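TRAS1 ORF2p (Bombyx mori, PDB 1WDU) probably cuts target DNA as the N-terminal endonuclease domain of the ORF2 protein of a telomere-specific non-LTR retrotransposon. Local coordinates at residues P19-L23 and M237-R242; N103-V107 and L119-E125; I137-E141 and T177-L183; P146-G152 and T210-M216. The protein carries 1 engineered substitution. One frame throughout, in Å; residues are numbered along the deposited sequence.

Contact 1 (P19-L23 and M237-R242); sequences PYRVL and MVFNIR
Val22 lies against one face of the Phe239 ring, its CB 3.8 Å from the ring centroid in a CH-pi contact. The ring reaches it because Phe239 CG is set between the backbone N and the carbonyl carbon (chi1 66°), which swings the ring against the side chain of Val22. On the same face of the sheet, Val22 CG2 meets Ile241 CD1 at 3.9 Å. The opposite face is mixed: Leu23 CD2 packs on Val238 CG1, and Asn240 OD1 stands 3.2 Å from Arg21 CG, their flat groups nearly perpendicular. At the strand ends Pro19 CB sits 3.2 Å from Arg242 NH1, over the guanidinium face, while Asp221 holds Arg242 NE in a salt bridge. Four backbone hydrogen bonds set this antiparallel register; Val22 N to Phe239 O, at 2.8 Å, is the shortest. The two chain ends thus meet as inner neighbours in a six-stranded mixed sheet, flanked by strands 48-52 and 220-225, with Leu23 and Val238 facing helix 31-44.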
loop_
_atom_site.group_PDB
_atom_site.type_symbol
_atom_site.label_atom_id
_atom_site.label_comp_id
_atom_site.label_asym_id
_atom_site.label_seq_id
_atom_site.Cartn_x
_atom_site.Cartn_y
_atom_site.Cartn_z
ATOM N N PRO A 19 12.912 6.800 12.356
ATOM C CA PRO A 19 11.998 6.689 11.216
ATOM C C PRO A 19 11.075 5.473 11.249
ATOM O O PRO A 19 11.518 4.355 11.516
ATOM C CB PRO A 19 12.952 6.624 10.034
ATOM C CG PRO A 19 14.043 5.758 10.579
ATOM C CD PRO A 19 14.259 6.325 11.979
ATOM N N TYR A 20 9.792 5.694 10.979
ATOM C CA TYR A 20 8.834 4.597 10.923
ATOM C C TYR A 20 8.922 4.021 9.515
ATOM O O TYR A 20 8.448 4.634 8.565
ATOM C CB TYR A 20 7.412 5.094 11.170
ATOM C CG TYR A 20 7.100 5.364 12.615
ATOM C CD1 TYR A 20 7.414 6.589 13.203
ATOM C CD2 TYR A 20 6.511 4.379 13.412
ATOM C CE1 TYR A 20 7.149 6.825 14.553
ATOM C CE2 TYR A 20 6.245 4.602 14.756
ATOM C CZ TYR A 20 6.566 5.825 15.322
ATOM O OH TYR A 20 6.311 6.041 16.657
ATOM N N ARG A 21 9.540 2.854 9.377
ATOM C CA ARG A 21 9.677 2.236 8.066
ATOM C C ARG A 21 8.424 1.468 7.649
ATOM O O ARG A 21 7.825 0.739 8.448
ATOM C CB ARG A 21 10.886 1.298 8.047
ATOM C CG ARG A 21 12.205 1.982 8.358
ATOM C CD ARG A 21 13.387 1.056 8.090
ATOM N NE ARG A 21 14.669 1.735 8.276
ATOM C CZ ARG A 21 15.134 2.153 9.450
ATOM N NH1 ARG A 21 14.423 1.960 10.557
ATOM N NH2 ARG A 21 16.311 2.761 9.518
ATOM N N VAL A 22 8.035 1.637 6.390
ATOM C CA VAL A 22 6.856 0.963 5.857
ATOM C C VAL A 22 7.194 0.020 4.700
ATOM O O VAL A 22 7.960 0.373 3.801
ATOM C CB VAL A 22 5.817 1.986 5.332
ATOM C CG1 VAL A 22 4.590 1.248 4.775
ATOM C CG2 VAL A 22 5.414 2.945 6.446
ATOM N N LEU A 23 6.606 -1.175 4.718
ATOM C CA LEU A 23 6.814 -2.145 3.640
ATOM C C LEU A 23 5.538 -2.253 2.789
ATOM O O LEU A 23 4.436 -2.264 3.326
ATOM C CB LEU A 23 7.147 -3.530 4.217
ATOM C CG LEU A 23 8.327 -3.667 5.189
ATOM C CD1 LEU A 23 8.446 -5.123 5.618
ATOM C CD2 LEU A 23 9.624 -3.193 4.528
ATOM N N MET A 237 8.349 -3.122 -1.752
ATOM C CA MET A 237 8.785 -1.736 -1.766
ATOM C C MET A 237 8.945 -1.261 -0.333
ATOM O O MET A 237 8.419 -1.881 0.603
ATOM C CB MET A 237 7.775 -0.869 -2.512
ATOM C CG MET A 237 7.842 -1.075 -4.007
ATOM S SD MET A 237 6.279 -0.779 -4.851
ATOM C CE MET A 237 5.438 -2.351 -4.529
ATOM N N VAL A 238 9.681 -0.168 -0.164
ATOM C CA VAL A 238 9.940 0.361 1.158
ATOM C C VAL A 238 10.099 1.879 1.152
ATOM O O VAL A 238 10.558 2.464 0.172
ATOM C CB VAL A 238 11.243 -0.287 1.756
ATOM C CG1 VAL A 238 11.274 -1.775 1.453
ATOM C CG2 VAL A 238 12.485 0.357 1.168
ATOM N N PHE A 239 9.704 2.513 2.250
ATOM C CA PHE A 239 9.836 3.955 2.399
ATOM C C PHE A 239 9.705 4.320 3.874
ATOM O O PHE A 239 9.268 3.504 4.675
ATOM C CB PHE A 239 8.803 4.711 1.538
ATOM C CG PHE A 239 7.378 4.518 1.959
ATOM C CD1 PHE A 239 6.611 3.482 1.423
ATOM C CD2 PHE A 239 6.787 5.388 2.880
ATOM C CE1 PHE A 239 5.271 3.316 1.800
ATOM C CE2 PHE A 239 5.446 5.227 3.269
ATOM C CZ PHE A 239 4.689 4.192 2.728
ATOM N N ASN A 240 10.084 5.545 4.231
ATOM C CA ASN A 240 10.033 5.974 5.628
ATOM C C ASN A 240 9.116 7.154 5.908
ATOM O O ASN A 240 8.858 7.983 5.034
ATOM C CB ASN A 240 11.432 6.370 6.109
ATOM C CG ASN A 240 12.496 5.386 5.690
ATOM O OD1 ASN A 240 12.547 4.257 6.182
ATOM N ND2 ASN A 240 13.356 5.808 4.765
ATOM N N ILE A 241 8.637 7.215 7.145
ATOM C CA ILE A 241 7.802 8.316 7.611
ATOM C C ILE A 241 8.558 8.907 8.804
ATOM O O ILE A 241 8.741 8.233 9.823
ATOM C CB ILE A 241 6.420 7.849 8.088
ATOM C CG1 ILE A 241 5.685 7.129 6.955
ATOM C CG2 ILE A 241 5.609 9.054 8.547
ATOM C CD1 ILE A 241 4.318 6.606 7.346
ATOM N N ARG A 242 9.012 10.151 8.660
ATOM C CA ARG A 242 9.771 10.834 9.707
ATOM C C ARG A 242 9.025 12.016 10.314
ATOM O O ARG A 242 7.872 11.888 10.731
ATOM C CB ARG A 242 11.106 11.326 9.138
ATOM C CG ARG A 242 12.052 10.219 8.706
ATOM C CD ARG A 242 13.217 10.796 7.922
ATOM N NE ARG A 242 14.101 9.767 7.381
ATOM C CZ ARG A 242 14.876 8.981 8.120
ATOM N NH1 ARG A 242 14.879 9.101 9.441
ATOM N NH2 ARG A 242 15.659 8.080 7.537
#

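Contact 2 (N103-V107 and L119-E125); sequences NNIVV and LVSYYFE. With PO4 (phosphate ion), chain C.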
loop_
_atom_site.group_PDB
_atom_site.type_symbol
_atom_site.label_atom_id
_atom_site.label_comp_id
_atom_site.label_asym_id
_atom_site.label_seq_id
_atom_site.Cartn_x
_atom_site.Cartn_y
_atom_site.Cartn_z
ATOM N N ASN A 103 -13.866 -4.842 0.374
ATOM C CA ASN A 103 -13.265 -6.090 -0.075
ATOM C C ASN A 103 -11.975 -5.825 -0.843
ATOM O O ASN A 103 -11.224 -6.758 -1.133
ATOM C CB ASN A 103 -14.241 -6.852 -0.983
ATOM C CG ASN A 103 -15.518 -7.267 -0.260
ATOM O OD1 ASN A 103 -15.839 -8.454 -0.186
ATOM N ND2 ASN A 103 -16.253 -6.289 0.272
ATOM N N ASN A 104 -11.716 -4.559 -1.167
ATOM C CA ASN A 104 -10.515 -4.192 -1.918
ATOM C C ASN A 104 -9.583 -3.237 -1.189
ATOM O O ASN A 104 -8.409 -3.119 -1.549
ATOM C CB ASN A 104 -10.893 -3.575 -3.268
ATOM C CG ASN A 104 -11.572 -4.564 -4.192
ATOM O OD1 ASN A 104 -12.799 -4.701 -4.187
ATOM N ND2 ASN A 104 -10.771 -5.278 -4.982
ATOM N N ILE A 105 -10.096 -2.531 -0.185
ATOM C CA ILE A 105 -9.250 -1.614 0.562
ATOM C C ILE A 105 -9.472 -1.728 2.060
ATOM O O ILE A 105 -10.571 -2.077 2.527
ATOM C CB ILE A 105 -9.463 -0.115 0.168
ATOM C CG1 ILE A 105 -10.738 0.421 0.812
ATOM C CG2 ILE A 105 -9.501 0.056 -1.356
ATOM C CD1 ILE A 105 -10.860 1.930 0.706
ATOM N N VAL A 106 -8.404 -1.462 2.805
ATOM C CA VAL A 106 -8.467 -1.480 4.253
ATOM C C VAL A 106 -7.811 -0.164 4.681
ATOM O O VAL A 106 -6.727 0.208 4.209
ATOM C CB VAL A 106 -7.754 -2.736 4.856
ATOM C CG1 VAL A 106 -6.263 -2.707 4.566
ATOM C CG2 VAL A 106 -8.030 -2.815 6.363
ATOM N N VAL A 107 -8.517 0.564 5.535
ATOM C CA VAL A 107 -8.058 1.858 5.997
ATOM C C VAL A 107 -7.808 1.809 7.496
ATOM O O VAL A 107 -8.662 1.360 8.280
ATOM C CB VAL A 107 -9.113 2.951 5.684
ATOM C CG1 VAL A 107 -8.571 4.329 6.048
ATOM C CG2 VAL A 107 -9.512 2.884 4.204
ATOM N N LEU A 119 -3.747 5.448 6.943
ATOM C CA LEU A 119 -3.062 4.570 5.995
ATOM C C LEU A 119 -4.036 3.699 5.233
ATOM O O LEU A 119 -5.059 3.285 5.758
ATOM C CB LEU A 119 -2.096 3.635 6.724
ATOM C CG LEU A 119 -0.892 4.206 7.457
ATOM C CD1 LEU A 119 -0.300 3.118 8.341
ATOM C CD2 LEU A 119 0.127 4.720 6.444
ATOM N N VAL A 120 -3.720 3.407 3.985
ATOM C CA VAL A 120 -4.607 2.539 3.248
ATOM C C VAL A 120 -3.850 1.581 2.350
ATOM O O VAL A 120 -2.884 1.958 1.691
ATOM C CB VAL A 120 -5.668 3.362 2.448
ATOM C CG1 VAL A 120 -5.120 4.705 2.106
ATOM C CG2 VAL A 120 -6.106 2.600 1.196
ATOM N N SER A 121 -4.268 0.321 2.388
ATOM C CA SER A 121 -3.676 -0.712 1.557
ATOM C C SER A 121 -4.807 -1.113 0.620
ATOM O O SER A 121 -5.923 -1.375 1.062
ATOM C CB SER A 121 -3.220 -1.915 2.395
ATOM O OG SER A 121 -2.615 -2.905 1.570
ATOM N N TYR A 122 -4.509 -1.157 -0.674
ATOM C CA TYR A 122 -5.519 -1.481 -1.668
ATOM C C TYR A 122 -5.044 -2.473 -2.723
ATOM O O TYR A 122 -3.846 -2.666 -2.935
ATOM C CB TYR A 122 -5.962 -0.206 -2.379
ATOM C CG TYR A 122 -4.881 0.405 -3.254
ATOM C CD1 TYR A 122 -4.045 1.419 -2.777
ATOM C CD2 TYR A 122 -4.697 -0.034 -4.570
ATOM C CE1 TYR A 122 -3.062 1.987 -3.589
ATOM C CE2 TYR A 122 -3.710 0.519 -5.388
ATOM C CZ TYR A 122 -2.899 1.530 -4.894
ATOM O OH TYR A 122 -1.939 2.068 -5.722
ATOM N N TYR A 123 -6.018 -3.078 -3.392
ATOM C CA TYR A 123 -5.777 -4.033 -4.462
ATOM C C TYR A 123 -6.952 -3.975 -5.457
ATOM O O TYR A 123 -8.107 -4.192 -5.091
ATOM C CB TYR A 123 -5.624 -5.446 -3.902
ATOM C CG TYR A 123 -5.485 -6.489 -4.988
ATOM C CD1 TYR A 123 -6.585 -7.234 -5.411
ATOM C CD2 TYR A 123 -4.268 -6.687 -5.637
ATOM C CE1 TYR A 123 -6.479 -8.143 -6.451
ATOM C CE2 TYR A 123 -4.149 -7.588 -6.676
ATOM C CZ TYR A 123 -5.258 -8.315 -7.080
ATOM O OH TYR A 123 -5.142 -9.208 -8.114
ATOM N N PHE A 124 -6.638 -3.667 -6.711
ATOM C CA PHE A 124 -7.637 -3.570 -7.767
ATOM C C PHE A 124 -7.446 -4.747 -8.737
ATOM O O PHE A 124 -6.373 -4.889 -9.338
ATOM C CB PHE A 124 -7.461 -2.243 -8.522
ATOM C CG PHE A 124 -7.514 -1.007 -7.636
ATOM C CD1 PHE A 124 -6.926 0.181 -8.055
ATOM C CD2 PHE A 124 -8.156 -1.037 -6.387
ATOM C CE1 PHE A 124 -6.968 1.320 -7.260
ATOM C CE2 PHE A 124 -8.205 0.094 -5.579
ATOM C CZ PHE A 124 -7.605 1.282 -6.019
ATOM N N GLU A 125 -8.474 -5.587 -8.885
ATOM C CA GLU A 125 -8.389 -6.729 -9.799
ATOM C C GLU A 125 -8.008 -6.199 -11.171
ATOM O O GLU A 125 -8.446 -5.117 -11.564
ATOM C CB GLU A 125 -9.736 -7.440 -9.937
ATOM C CG GLU A 125 -10.672 -7.274 -8.767
ATOM C CD GLU A 125 -10.260 -8.110 -7.602
ATOM O OE1 GLU A 125 -9.429 -9.030 -7.802
ATOM O OE2 GLU A 125 -10.778 -7.853 -6.491
HETATM P P PO4 C . -2.061 -10.045 -9.253
HETATM O O1 PO4 C . -2.909 -10.942 -10.223
HETATM O O2 PO4 C . -0.573 -10.104 -9.520
HETATM O O3 PO4 C . -2.663 -8.634 -9.150
HETATM O O4 PO4 C . -2.290 -10.670 -7.863
HETATM O O HOH W 1 -13.968 -7.382 -6.026
#
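Ile105 and Tyr122 pair across the antiparallel beta hairpin of strands 105-111 and 116-123, part of one of the two sheets in this four-layered alpha/beta sandwich. Here packing is close and apolar. Ile105 CG2, placed anti to the carbonyl carbon while CG1 takes the hindered site between N and C (chi1 78°), touches Tyr122 CB at 3.7 Å. The next pair, on the other face of the sheet, brings Val106 CG1 against Ser121 CB at 3.8 Å. Backbone bonds in both directions join Val106 and Ser121, and Ser121 OG is bonded to Ile51 O of the facing sheet. At the end of the paired strands the contact turns polar and opens toward partly exposed Glu125. Asn104 ND2 grips two acceptors lying close to its amide plane: Tyr123 O at 2.9 Å and Glu125 OE2 at 3.0 Å, the latter met from above the carboxylate plane. A water donates to Glu125 OE2 and weakly to Asn104 OD1, and Lys82 forms a salt bridge with the same carboxylate oxygen, which probably steadies its negative charge. Tyr123 OH donates to phosphate O3 at 2.7 Å, the oxygen lying close to the ring plane.

Contact 3 (I137-E141 and T177-L183); sequences IKRVE and TLGELGL
The short helical segments carrying Ile137 and Leu181 run nearly parallel, 15° apart, with their axes 10.9 Å from each other at closest approach. Leu181 bridges this gap: its CD1 lies 3.7 Å from Ile137 CG2, the two side chains crossing at about a right angle. The same methyl lies 3.9 Å from Glu141 CB, and the Glu141 chain, bent at chi2 (-83°), slides past Leu181 in the opposite direction. Both helices cover the same side of the seven-stranded sheet, consistent with an outer alpha layer of the sandwich; Val140 of the first helix packs on Ile105 and Val107 of strand 105-111. A Schellman motif closes the second helix, Leu183 N reaching back to Leu178 O while Gly182 N makes a weak bond to Gly179 O. That turn directs Leu183 inward, and its CD1 comes to 4.1 Å from Ile137 CG2. Toward the surface, Lys138 runs extended beyond CG, and NZ forms a salt bridge at 3.1 Å with Glu180 OE1, on its syn lone pair.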
loop_
_atom_site.group_PDB
_atom_site.type_symbol
_atom_site.label_atom_id
_atom_site.label_comp_id
_atom_site.label_asym_id
_atom_site.label_seq_id
_atom_site.Cartn_x
_atom_site.Cartn_y
_atom_site.Cartn_z
ATOM N N ILE A 137 -11.657 5.435 -3.384
ATOM C CA ILE A 137 -10.533 6.312 -3.061
ATOM C C ILE A 137 -11.089 7.677 -2.699
ATOM O O ILE A 137 -10.664 8.284 -1.722
ATOM C CB ILE A 137 -9.537 6.463 -4.250
ATOM C CG1 ILE A 137 -8.924 5.098 -4.588
ATOM C CG2 ILE A 137 -8.443 7.493 -3.911
ATOM C CD1 ILE A 137 -8.301 4.395 -3.410
ATOM N N LYS A 138 -12.049 8.150 -3.491
ATOM C CA LYS A 138 -12.681 9.442 -3.243
ATOM C C LYS A 138 -13.358 9.446 -1.876
ATOM O O LYS A 138 -13.137 10.346 -1.071
ATOM C CB LYS A 138 -13.718 9.749 -4.331
ATOM C CG LYS A 138 -13.131 9.857 -5.735
ATOM C CD LYS A 138 -14.129 10.447 -6.734
ATOM C CE LYS A 138 -13.470 10.678 -8.099
ATOM N NZ LYS A 138 -14.392 11.276 -9.117
ATOM N N ARG A 139 -14.175 8.427 -1.623
ATOM C CA ARG A 139 -14.890 8.295 -0.358
ATOM C C ARG A 139 -13.935 8.381 0.829
ATOM O O ARG A 139 -14.234 9.050 1.826
ATOM C CB ARG A 139 -15.652 6.966 -0.329
ATOM C CG ARG A 139 -16.512 6.741 0.912
ATOM C CD ARG A 139 -17.642 5.756 0.610
ATOM N NE ARG A 139 -18.538 5.555 1.746
ATOM C CZ ARG A 139 -18.304 4.716 2.753
ATOM N NH1 ARG A 139 -17.194 3.987 2.772
ATOM N NH2 ARG A 139 -19.182 4.607 3.744
ATOM N N VAL A 140 -12.784 7.716 0.719
ATOM C CA VAL A 140 -11.791 7.738 1.795
ATOM C C VAL A 140 -11.221 9.142 1.950
ATOM O O VAL A 140 -11.079 9.639 3.057
ATOM C CB VAL A 140 -10.614 6.747 1.523
ATOM C CG1 VAL A 140 -9.509 6.959 2.537
ATOM C CG2 VAL A 140 -11.104 5.307 1.598
ATOM N N GLU A 141 -10.909 9.784 0.829
ATOM C CA GLU A 141 -10.334 11.123 0.841
ATOM C C GLU A 141 -11.250 12.195 1.458
ATOM O O GLU A 141 -10.809 12.981 2.300
ATOM C CB GLU A 141 -9.941 11.513 -0.589
ATOM C CG GLU A 141 -8.754 12.471 -0.704
ATOM C CD GLU A 141 -9.133 13.926 -0.512
ATOM O OE1 GLU A 141 -8.223 14.784 -0.540
ATOM O OE2 GLU A 141 -10.338 14.216 -0.339
ATOM N N THR A 177 -8.078 10.695 -11.164
ATOM C CA THR A 177 -8.595 10.701 -9.807
ATOM C C THR A 177 -7.564 11.334 -8.875
ATOM O O THR A 177 -7.908 12.155 -8.024
ATOM C CB THR A 177 -8.922 9.270 -9.352
ATOM O OG1 THR A 177 -9.958 8.745 -10.191
ATOM C CG2 THR A 177 -9.384 9.246 -7.908
ATOM N N LEU A 178 -6.296 10.968 -9.031
ATOM C CA LEU A 178 -5.269 11.556 -8.175
ATOM C C LEU A 178 -5.283 13.072 -8.308
ATOM O O LEU A 178 -5.224 13.789 -7.308
ATOM C CB LEU A 178 -3.887 11.021 -8.538
ATOM C CG LEU A 178 -3.430 9.746 -7.826
ATOM C CD1 LEU A 178 -4.578 8.754 -7.680
ATOM C CD2 LEU A 178 -2.268 9.150 -8.612
ATOM N N GLY A 179 -5.375 13.549 -9.550
ATOM C CA GLY A 179 -5.400 14.980 -9.811
ATOM C C GLY A 179 -6.522 15.718 -9.099
ATOM O O GLY A 179 -6.317 16.805 -8.567
ATOM N N GLU A 180 -7.711 15.129 -9.089
ATOM C CA GLU A 180 -8.860 15.737 -8.432
ATOM C C GLU A 180 -8.698 15.795 -6.917
ATOM O O GLU A 180 -9.198 16.716 -6.261
ATOM C CB GLU A 180 -10.128 14.947 -8.757
ATOM C CG GLU A 180 -10.689 15.181 -10.144
ATOM C CD GLU A 180 -11.640 14.075 -10.567
ATOM O OE1 GLU A 180 -12.440 13.613 -9.718
ATOM O OE2 GLU A 180 -11.587 13.672 -11.751
ATOM N N LEU A 181 -7.999 14.812 -6.362
ATOM C CA LEU A 181 -7.816 14.741 -4.919
ATOM C C LEU A 181 -6.539 15.386 -4.401
ATOM O O LEU A 181 -6.334 15.476 -3.189
ATOM C CB LEU A 181 -7.865 13.281 -4.469
ATOM C CG LEU A 181 -9.042 12.461 -5.015
ATOM C CD1 LEU A 181 -9.017 11.074 -4.401
ATOM C CD2 LEU A 181 -10.359 13.157 -4.709
ATOM N N GLY A 182 -5.687 15.850 -5.304
ATOM C CA GLY A 182 -4.444 16.458 -4.860
ATOM C C GLY A 182 -3.463 15.417 -4.328
ATOM O O GLY A 182 -2.557 15.744 -3.562
ATOM N N LEU A 183 -3.642 14.163 -4.739
ATOM C CA LEU A 183 -2.771 13.075 -4.310
ATOM C C LEU A 183 -1.503 13.064 -5.163
ATOM O O LEU A 183 -1.558 13.228 -6.384
ATOM C CB LEU A 183 -3.518 11.735 -4.414
ATOM C CG LEU A 183 -4.752 11.653 -3.500
ATOM C CD1 LEU A 183 -5.500 10.348 -3.724
ATOM C CD2 LEU A 183 -4.313 11.767 -2.045
#

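Contact 4 (P146-G152 and T210-M216); sequences PKRLIFG and TFCTEDM
Phe151 and Phe211 form an antiparallel hydrogen-bonded pair, and the Phe151 side chain can be traced outward. Its CB sits over the Phe211 ring, 3.6 Å from the centroid, a CH-pi contact. CG lies 3.3 Å from Phe211 CE1, CD1 stays 3.5 Å from the same CE1 and CD2 3.8 Å, while Phe151 CE1 slips to 4.2 Å. At CE2 the far side turns to Ile137 of helix 131-142. The ring planes are 19° apart, but slid so far that they barely overlap. Beyond this pair, Thr213 N still bonds to Leu149 O, while the side chains of Thr213 and Asp215, the latter in 3-10 segment 214-216, add more. Thr213 OG1, held between N and the carbonyl carbon (chi1 46°), accepts a nearly straight bond from Leu149 N at 3.1 Å and donates to Asp215 OD2 from above the carboxylate plane. Arg148 N gives Asp215 OD2 a second bond, at 2.8 Å along the syn lone pair. Arg148 NE stands 3.5 Å from Asp215 OD1, which lies over the guanidinium face, so this salt bridge involves charge alone. Two donors on one oxygen and a nearby guanidinium probably keep Asp215 ionised, fixing the turn to strand 149-154.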
loop_
_atom_site.group_PDB
_atom_site.type_symbol
_atom_site.label_atom_id
_atom_site.label_comp_id
_atom_site.label_asym_id
_atom_site.label_seq_id
_atom_site.Cartn_x
_atom_site.Cartn_y
_atom_site.Cartn_z
ATOM N N PRO A 146 -8.500 16.088 3.865
ATOM C CA PRO A 146 -7.557 16.251 2.752
ATOM C C PRO A 146 -6.087 16.266 3.170
ATOM O O PRO A 146 -5.227 16.739 2.423
ATOM C CB PRO A 146 -7.981 17.581 2.156
ATOM C CG PRO A 146 -8.277 18.367 3.393
ATOM C CD PRO A 146 -9.095 17.390 4.226
ATOM N N LYS A 147 -5.800 15.757 4.363
ATOM C CA LYS A 147 -4.428 15.724 4.862
ATOM C C LYS A 147 -4.096 14.407 5.557
ATOM O O LYS A 147 -4.989 13.649 5.934
ATOM C CB LYS A 147 -4.197 16.870 5.853
ATOM C CG LYS A 147 -4.211 18.263 5.245
ATOM C CD LYS A 147 -3.906 19.327 6.299
ATOM C CE LYS A 147 -4.973 19.360 7.395
ATOM N NZ LYS A 147 -4.720 20.421 8.420
ATOM N N ARG A 148 -2.803 14.142 5.718
ATOM C CA ARG A 148 -2.347 12.940 6.403
ATOM C C ARG A 148 -2.836 11.634 5.770
ATOM O O ARG A 148 -3.240 10.716 6.474
ATOM C CB ARG A 148 -2.808 12.997 7.861
ATOM C CG ARG A 148 -2.396 14.260 8.586
ATOM C CD ARG A 148 -0.894 14.313 8.744
ATOM N NE ARG A 148 -0.439 15.651 9.103
ATOM C CZ ARG A 148 0.829 15.965 9.329
ATOM N NH1 ARG A 148 1.764 15.030 9.233
ATOM N NH2 ARG A 148 1.165 17.209 9.641
ATOM N N LEU A 149 -2.809 11.552 4.448
ATOM C CA LEU A 149 -3.239 10.339 3.775
ATOM C C LEU A 149 -2.089 9.684 3.015
ATOM O O LEU A 149 -1.305 10.371 2.365
ATOM C CB LEU A 149 -4.378 10.636 2.787
ATOM C CG LEU A 149 -5.705 11.231 3.281
ATOM C CD1 LEU A 149 -6.710 11.213 2.128
ATOM C CD2 LEU A 149 -6.252 10.436 4.453
ATOM N N ILE A 150 -1.989 8.361 3.119
ATOM C CA ILE A 150 -0.975 7.582 2.399
ATOM C C ILE A 150 -1.659 6.319 1.873
ATOM O O ILE A 150 -2.273 5.574 2.641
ATOM C CB ILE A 150 0.204 7.117 3.297
ATOM C CG1 ILE A 150 0.900 8.312 3.954
ATOM C CG2 ILE A 150 1.223 6.362 2.446
ATOM C CD1 ILE A 150 2.043 7.905 4.903
ATOM N N PHE A 151 -1.552 6.090 0.567
ATOM C CA PHE A 151 -2.159 4.927 -0.069
ATOM C C PHE A 151 -1.070 4.086 -0.674
ATOM O O PHE A 151 -0.115 4.612 -1.236
ATOM C CB PHE A 151 -3.088 5.312 -1.229
ATOM C CG PHE A 151 -4.310 6.079 -0.828
ATOM C CD1 PHE A 151 -4.220 7.418 -0.458
ATOM C CD2 PHE A 151 -5.569 5.473 -0.878
ATOM C CE1 PHE A 151 -5.372 8.149 -0.150
ATOM C CE2 PHE A 151 -6.722 6.190 -0.568
ATOM C CZ PHE A 151 -6.621 7.536 -0.204
ATOM N N GLY A 152 -1.239 2.774 -0.594
ATOM C CA GLY A 152 -0.264 1.876 -1.176
ATOM C C GLY A 152 -0.938 0.589 -1.604
ATOM O O GLY A 152 -1.750 0.022 -0.861
ATOM N N THR A 210 2.115 4.091 -4.942
ATOM C CA THR A 210 2.089 4.636 -3.589
ATOM C C THR A 210 1.878 6.134 -3.767
ATOM O O THR A 210 2.626 6.783 -4.494
ATOM C CB THR A 210 3.432 4.434 -2.848
ATOM O OG1 THR A 210 3.812 3.055 -2.887
ATOM C CG2 THR A 210 3.305 4.885 -1.398
ATOM N N PHE A 211 0.863 6.687 -3.121
ATOM C CA PHE A 211 0.604 8.110 -3.246
ATOM C C PHE A 211 0.072 8.678 -1.947
ATOM O O PHE A 211 -0.446 7.943 -1.104
ATOM C CB PHE A 211 -0.350 8.379 -4.425
ATOM C CG PHE A 211 -1.568 7.490 -4.459
ATOM C CD1 PHE A 211 -2.743 7.867 -3.824
ATOM C CD2 PHE A 211 -1.562 6.313 -5.193
ATOM C CE1 PHE A 211 -3.904 7.092 -3.925
ATOM C CE2 PHE A 211 -2.727 5.526 -5.298
ATOM C CZ PHE A 211 -3.891 5.923 -4.663
ATOM N N CYS A 212 0.206 9.986 -1.781
ATOM C CA CYS A 212 -0.217 10.631 -0.546
ATOM C C CYS A 212 -0.654 12.067 -0.746
ATOM O O CYS A 212 -0.398 12.669 -1.783
ATOM C CB CYS A 212 0.953 10.636 0.438
ATOM S SG CYS A 212 2.406 11.531 -0.217
ATOM N N THR A 213 -1.302 12.615 0.275
ATOM C CA THR A 213 -1.736 14.003 0.251
ATOM C C THR A 213 -0.463 14.855 0.206
ATOM O O THR A 213 0.612 14.386 0.583
ATOM C CB THR A 213 -2.525 14.347 1.518
ATOM O OG1 THR A 213 -1.828 13.829 2.659
ATOM C CG2 THR A 213 -3.918 13.749 1.458
ATOM N N GLU A 214 -0.583 16.096 -0.253
ATOM C CA GLU A 214 0.567 17.000 -0.365
ATOM C C GLU A 214 1.376 17.131 0.928
ATOM O O GLU A 214 2.604 17.033 0.912
ATOM C CB GLU A 214 0.086 18.386 -0.826
ATOM C CG GLU A 214 1.159 19.476 -0.897
ATOM C CD GLU A 214 2.161 19.257 -2.017
ATOM O OE1 GLU A 214 1.728 19.062 -3.175
ATOM O OE2 GLU A 214 3.383 19.288 -1.744
ATOM N N ASP A 215 0.680 17.343 2.041
ATOM C CA ASP A 215 1.319 17.508 3.345
ATOM C C ASP A 215 2.225 16.353 3.772
ATOM O O ASP A 215 3.075 16.525 4.638
ATOM C CB ASP A 215 0.248 17.745 4.420
ATOM C CG ASP A 215 -0.518 16.472 4.785
ATOM O OD1 ASP A 215 -0.034 15.706 5.648
ATOM O OD2 ASP A 215 -1.599 16.237 4.208
ATOM N N MET A 216 2.052 15.178 3.174
ATOM C CA MET A 216 2.880 14.033 3.540
ATOM C C MET A 216 4.274 14.128 2.956
ATOM O O MET A 216 5.231 13.606 3.529
ATOM C CB MET A 216 2.208 12.725 3.130
ATOM C CG MET A 216 1.035 12.371 4.025
ATOM S SD MET A 216 1.495 12.492 5.772
ATOM C CE MET A 216 2.771 11.211 5.865
#

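How the contacts relate
Contact 4 joins the others. Its strand 149-154 runs beside strand 116-123 of contact 2, with a probable hydrogen bond of 2.9 Å from Val120 N to Ile150 O. On one face Ile150 CD1 meets Ile241 CD1 of contact 1 at 3.6 Å, where the two sheets pack. On the other, Ile137 CD1 of contact 3 comes within 3.7 Å of Phe151 CE2. Contacts 1 and 3, about 22 Å apart between centres, do not touch. The phosphate, probably from the crystallisation liquor, bonds Tyr123 OH in contact 2 and His234 NE2, shortly before strand 237-241; it probably marks the catalytic end of the sandwich, since the Ser-Asp-His motif containing His234 resembles that of DNase I-like endonucleases.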